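Local coordinates for protein PT26-6P (Thermococcus sp., PDB 2WB7) that is of unknown function but is encoded by a mobile, extrachromosomal element of Euryarchaea and combines two predicted immunoglobulin-like domains with a helical domain, at residues A[266-271]-A[375-380]; A[223-228]-A[256-261]. One frame throughout, in Å; residues are numbered along the deposited sequence.

Interactions 1 and 2 lie about 9 Å apart, centre to centre, near the middle of the elongated chain, and meet through strand 253-261. In the order of the eight-stranded antiparallel sheet this strand comes between 266-272 and 370-379, the two strands of interaction 1, and its residues 256-261 form one half of interaction 2. Two probable hydrogen bonds tie the contacts together: Tyr259 OH lies 2.7 Å from Ile268 O, and Ala260 O lies 2.8 Å from Ala376 N. Interaction 1 is a buried, largely apolar contact within the sheet; interaction 2 is partly buried and brings a loop and two waters against the shared strand. Neither contact has a known ligand or active site.

Interaction 1. Residues A[266-271]-A[375-380]; sequences FIIITA and LAAEPM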
loop_
_atom_site.group_PDB
_atom_site.type_symbol
_atom_site.label_atom_id
_atom_site.label_comp_id
_atom_site.label_asym_id
_atom_site.label_seq_id
_atom_site.Cartn_x
_atom_site.Cartn_y
_atom_site.Cartn_z
ATOM N N PHE A 266 -3.765 7.413 5.045
ATOM C CA PHE A 266 -2.862 8.132 4.153
ATOM C C PHE A 266 -2.062 7.179 3.282
ATOM O O PHE A 266 -2.033 5.977 3.536
ATOM C CB PHE A 266 -1.933 9.071 4.926
ATOM C CG PHE A 266 -0.987 8.372 5.867
ATOM C CD1 PHE A 266 0.348 8.250 5.554
ATOM C CD2 PHE A 266 -1.425 7.862 7.076
ATOM C CE1 PHE A 266 1.221 7.618 6.433
ATOM C CE2 PHE A 266 -0.560 7.239 7.948
ATOM C CZ PHE A 266 0.758 7.114 7.634
ATOM N N ILE A 267 -1.432 7.706 2.243
ATOM C CA ILE A 267 -0.744 6.852 1.286
ATOM C C ILE A 267 0.638 7.377 0.951
ATOM O O ILE A 267 0.963 8.542 1.191
ATOM C CB ILE A 267 -1.538 6.691 -0.019
ATOM C CG1 ILE A 267 -1.322 7.897 -0.934
ATOM C CG2 ILE A 267 -3.013 6.543 0.267
ATOM C CD1 ILE A 267 -2.237 7.912 -2.153
ATOM N N ILE A 268 1.464 6.493 0.420
ATOM C CA ILE A 268 2.765 6.875 -0.068
ATOM C C ILE A 268 2.863 6.479 -1.531
ATOM O O ILE A 268 2.620 5.315 -1.891
ATOM C CB ILE A 268 3.877 6.193 0.723
ATOM C CG1 ILE A 268 3.859 6.668 2.175
ATOM C CG2 ILE A 268 5.229 6.458 0.077
ATOM C CD1 ILE A 268 5.003 6.089 3.010
ATOM N N ILE A 269 3.194 7.444 -2.384
ATOM C CA ILE A 269 3.475 7.128 -3.778
ATOM C C ILE A 269 4.988 7.154 -3.970
ATOM O O ILE A 269 5.672 8.035 -3.420
ATOM C CB ILE A 269 2.804 8.115 -4.750
ATOM C CG1 ILE A 269 1.292 7.942 -4.712
ATOM C CG2 ILE A 269 3.302 7.878 -6.156
ATOM C CD1 ILE A 269 0.853 6.498 -4.801
ATOM N N THR A 270 5.518 6.185 -4.713
ATOM C CA THR A 270 6.958 6.140 -4.969
ATOM C C THR A 270 7.254 6.390 -6.429
ATOM O O THR A 270 6.725 5.708 -7.307
ATOM C CB THR A 270 7.589 4.767 -4.619
ATOM O OG1 THR A 270 7.455 4.491 -3.215
ATOM C CG2 THR A 270 9.055 4.789 -4.960
ATOM N N ALA A 271 8.100 7.371 -6.701
ATOM C CA ALA A 271 8.692 7.485 -8.016
ATOM C C ALA A 271 10.189 7.301 -7.832
ATOM O O ALA A 271 10.766 7.805 -6.867
ATOM C CB ALA A 271 8.388 8.819 -8.617
ATOM N N LEU A 375 2.281 3.603 8.574
ATOM C CA LEU A 375 2.250 3.029 7.232
ATOM C C LEU A 375 3.639 2.536 6.830
ATOM O O LEU A 375 4.671 3.155 7.160
ATOM C CB LEU A 375 1.745 4.038 6.205
ATOM C CG LEU A 375 1.509 3.473 4.798
ATOM C CD1 LEU A 375 0.279 2.624 4.762
ATOM C CD2 LEU A 375 1.350 4.605 3.805
ATOM N N ALA A 376 3.659 1.403 6.142
ATOM C CA ALA A 376 4.885 0.894 5.563
ATOM C C ALA A 376 4.603 0.697 4.089
ATOM O O ALA A 376 3.546 0.183 3.719
ATOM C CB ALA A 376 5.293 -0.425 6.219
ATOM N N ALA A 377 5.528 1.128 3.249
ATOM C CA ALA A 377 5.339 0.996 1.817
ATOM C C ALA A 377 6.682 0.662 1.229
ATOM O O ALA A 377 7.660 1.387 1.443
ATOM C CB ALA A 377 4.804 2.289 1.213
ATOM N N GLU A 378 6.739 -0.451 0.510
ATOM C CA GLU A 378 7.989 -0.888 -0.081
ATOM C C GLU A 378 7.899 -0.863 -1.609
ATOM O O GLU A 378 7.122 -1.610 -2.204
ATOM C CB GLU A 378 8.377 -2.272 0.441
ATOM C CG GLU A 378 9.479 -2.920 -0.359
ATOM C CD GLU A 378 9.942 -4.257 0.204
ATOM O OE1 GLU A 378 9.419 -4.689 1.251
ATOM O OE2 GLU A 378 10.844 -4.872 -0.406
ATOM N N PRO A 379 8.680 0.024 -2.244
ATOM C CA PRO A 379 8.723 0.111 -3.698
ATOM C C PRO A 379 9.185 -1.216 -4.245
ATOM O O PRO A 379 10.193 -1.749 -3.782
ATOM C CB PRO A 379 9.792 1.173 -3.955
ATOM C CG PRO A 379 9.837 1.981 -2.713
ATOM C CD PRO A 379 9.550 1.021 -1.601
HETATM N N MSE A 380 8.446 -1.763 -5.202
HETATM C CA MSE A 380 8.726 -3.103 -5.697
HETATM C C MSE A 380 9.899 -3.073 -6.669
HETATM O O MSE A 380 9.762 -3.394 -7.849
HETATM C CB MSE A 380 7.471 -3.671 -6.340
HETATM C CG MSE A 380 6.342 -3.879 -5.342
HETATM SE SE MSE A 380 6.806 -5.294 -4.134
HETATM C CE MSE A 380 6.212 -6.657 -5.350
#
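Leu375 carries most of the apolar contact, meeting both Phe266 and Ile268. With CG anti to the backbone N (chi1 -173°) and chi2 at 74°, its CD2 reaches toward the facing strand, 3.6 Å from Ile268 CG1 and 4.0 Å from Ile267 CA. Its CB takes the end of the Phe266 ring, CZ to CB 3.5 Å, in an oblique approach; Leu375 passes alongside Phe266 and Ile268, pointing the opposite way to each. Further along, Ile268 CB rests 4.0 Å from the Ala377 CB methyl. The two strands run nearly parallel, their axes 18° apart and 7.7 Å at closest approach. In sheet order strand 253-261 comes between them, and its Tyr259 touches Ala377 and Ile269; here they meet through side chains, without backbone hydrogen bonds, in a region assigned to a second, predicted immunoglobulin-like domain. Val359 of strand 350-364 packs against Phe266 and Ile268, and Phe286 of strand 281-290 against Ile268, Thr270 and Pro379. The mixed contact is that of Thr270, which crosses Pro379 at about a right angle: Pro379 CG touches both branches, OG1 at 3.5 Å and CG2 at 3.7 Å. The hydroxyl OG1 is hydrogen-bonded to Asn257 ND2.

Interaction 2. Residues A[223-228]-A[256-261]; sequences GTNDVA and QNKYAG
Ala228 meets the flank of the Tyr259 ring, its CB 3.5 Å from CD1 in an oblique approach, while its carbonyl oxygen lies at the ring edge, in the ring plane, 3.9 Å from CE1. One face of the same ring bears Asn257 CB, offset toward the rim; Leu31 of helix 21-34 touches both Ala228 and Tyr259. Asn225 approaches the backbone of the same residue, Tyr259. Its CG sits between its own backbone N and carbonyl carbon (chi1 59°), which swings the amide onto that main chain and obliquely across the aliphatic part of Lys258; its CB is 3.9 Å from Tyr259 O. Replacing Asn225 by an alanine would probably leave a gap against Lys258 CG and the Tyr259 main chain. Lys258 itself heads away from the loop, its amine making a cation-pi contact with Trp156. One water lies within hydrogen-bonding distance of Asn225 O (2.9 Å) and Asn257 O (3.1 Å); another accepts from Asn257 N and lies 2.9 Å from both Ala228 O and Gln256 OE1. Gln256 NE2 is hydrogen-bonded to Ile230 O. Lys258 and Ala260 pair with Glu378 and Ala376 of strand 370-379, and Gln256 with Met380 just past its end; the waters sit at Asn257 N and O, which face away from that strand, in a water-mediated docking of an interstrand loop onto a sheet of the predicted immunoglobulin-like region.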
loop_
_atom_site.group_PDB
_atom_site.type_symbol
_atom_site.label_atom_id
_atom_site.label_comp_id
_atom_site.label_asym_id
_atom_site.label_seq_id
_atom_site.Cartn_x
_atom_site.Cartn_y
_atom_site.Cartn_z
ATOM N N GLY A 223 -6.827 -7.247 4.407
ATOM C CA GLY A 223 -5.370 -7.238 4.449
ATOM C C GLY A 223 -4.773 -7.196 3.055
ATOM O O GLY A 223 -3.769 -6.531 2.838
ATOM N N THR A 224 -5.392 -7.896 2.101
ATOM C CA THR A 224 -4.855 -7.954 0.735
ATOM C C THR A 224 -4.687 -6.550 0.183
ATOM O O THR A 224 -5.663 -5.824 0.008
ATOM C CB THR A 224 -5.737 -8.789 -0.248
ATOM O OG1 THR A 224 -5.105 -8.844 -1.536
ATOM C CG2 THR A 224 -7.132 -8.166 -0.413
ATOM N N ASN A 225 -3.442 -6.173 -0.080
ATOM C CA ASN A 225 -3.137 -4.869 -0.641
ATOM C C ASN A 225 -3.238 -4.855 -2.166
ATOM O O ASN A 225 -3.078 -3.808 -2.794
ATOM C CB ASN A 225 -1.750 -4.385 -0.184
ATOM C CG ASN A 225 -0.618 -5.335 -0.582
ATOM O OD1 ASN A 225 -0.838 -6.514 -0.877
ATOM N ND2 ASN A 225 0.605 -4.820 -0.578
ATOM N N ASP A 226 -3.511 -6.013 -2.761
ATOM C CA ASP A 226 -3.653 -6.089 -4.217
ATOM C C ASP A 226 -4.600 -5.013 -4.705
ATOM O O ASP A 226 -4.523 -4.577 -5.847
ATOM C CB ASP A 226 -4.189 -7.448 -4.645
ATOM C CG ASP A 226 -3.383 -8.576 -4.090
ATOM O OD1 ASP A 226 -2.632 -8.341 -3.111
ATOM O OD2 ASP A 226 -3.502 -9.696 -4.640
ATOM N N VAL A 227 -5.504 -4.593 -3.832
ATOM C CA VAL A 227 -6.388 -3.471 -4.133
ATOM C C VAL A 227 -5.589 -2.187 -4.432
ATOM O O VAL A 227 -6.028 -1.330 -5.208
ATOM C CB VAL A 227 -7.354 -3.204 -2.961
ATOM C CG1 VAL A 227 -8.310 -2.082 -3.322
ATOM C CG2 VAL A 227 -8.109 -4.489 -2.578
ATOM N N ALA A 228 -4.406 -2.085 -3.823
ATOM C CA ALA A 228 -3.564 -0.901 -3.915
ATOM C C ALA A 228 -2.586 -0.915 -5.087
ATOM O O ALA A 228 -1.383 -0.820 -4.904
ATOM C CB ALA A 228 -2.819 -0.699 -2.618
ATOM N N GLN A 256 5.092 0.266 -8.358
ATOM C CA GLN A 256 4.105 -0.348 -7.496
ATOM C C GLN A 256 4.749 -0.375 -6.101
ATOM O O GLN A 256 5.978 -0.517 -5.976
ATOM C CB GLN A 256 3.749 -1.764 -7.962
ATOM C CG GLN A 256 3.142 -1.877 -9.355
ATOM C CD GLN A 256 1.799 -1.195 -9.474
ATOM O OE1 GLN A 256 1.049 -1.074 -8.500
ATOM N NE2 GLN A 256 1.480 -0.741 -10.679
ATOM N N ASN A 257 3.937 -0.215 -5.057
ATOM C CA ASN A 257 4.408 -0.363 -3.684
ATOM C C ASN A 257 3.651 -1.496 -3.015
ATOM O O ASN A 257 2.482 -1.705 -3.291
ATOM C CB ASN A 257 4.149 0.909 -2.869
ATOM C CG ASN A 257 5.157 1.999 -3.127
ATOM O OD1 ASN A 257 4.904 2.915 -3.897
ATOM N ND2 ASN A 257 6.296 1.921 -2.473
ATOM N N LYS A 258 4.312 -2.205 -2.110
ATOM C CA LYS A 258 3.639 -3.126 -1.219
ATOM C C LYS A 258 3.332 -2.352 0.071
ATOM O O LYS A 258 4.210 -1.701 0.624
ATOM C CB LYS A 258 4.568 -4.293 -0.924
ATOM C CG LYS A 258 3.872 -5.601 -0.594
ATOM C CD LYS A 258 4.768 -6.500 0.253
ATOM C CE LYS A 258 6.271 -6.260 -0.005
ATOM N NZ LYS A 258 7.165 -7.064 0.930
ATOM N N TYR A 259 2.091 -2.402 0.541
ATOM C CA TYR A 259 1.683 -1.595 1.695
ATOM C C TYR A 259 1.305 -2.439 2.898
ATOM O O TYR A 259 0.763 -3.522 2.733
ATOM C CB TYR A 259 0.462 -0.747 1.353
ATOM C CG TYR A 259 0.664 0.293 0.285
ATOM C CD1 TYR A 259 0.234 0.062 -1.015
ATOM C CD2 TYR A 259 1.254 1.515 0.582
ATOM C CE1 TYR A 259 0.409 1.021 -2.002
ATOM C CE2 TYR A 259 1.437 2.474 -0.384
ATOM C CZ TYR A 259 1.004 2.229 -1.676
ATOM O OH TYR A 259 1.176 3.177 -2.660
ATOM N N ALA A 260 1.569 -1.920 4.099
ATOM C CA ALA A 260 1.012 -2.463 5.330
ATOM C C ALA A 260 0.687 -1.298 6.265
ATOM O O ALA A 260 1.374 -0.276 6.234
ATOM C CB ALA A 260 1.988 -3.419 5.996
ATOM N N GLY A 261 -0.342 -1.438 7.097
ATOM C CA GLY A 261 -0.679 -0.368 8.030
ATOM C C GLY A 261 -1.951 0.406 7.714
ATOM O O GLY A 261 -2.933 -0.165 7.262
HETATM O O HOH W 1 -0.328 -2.953 -2.750
HETATM O O HOH W 2 1.076 0.386 -5.988
#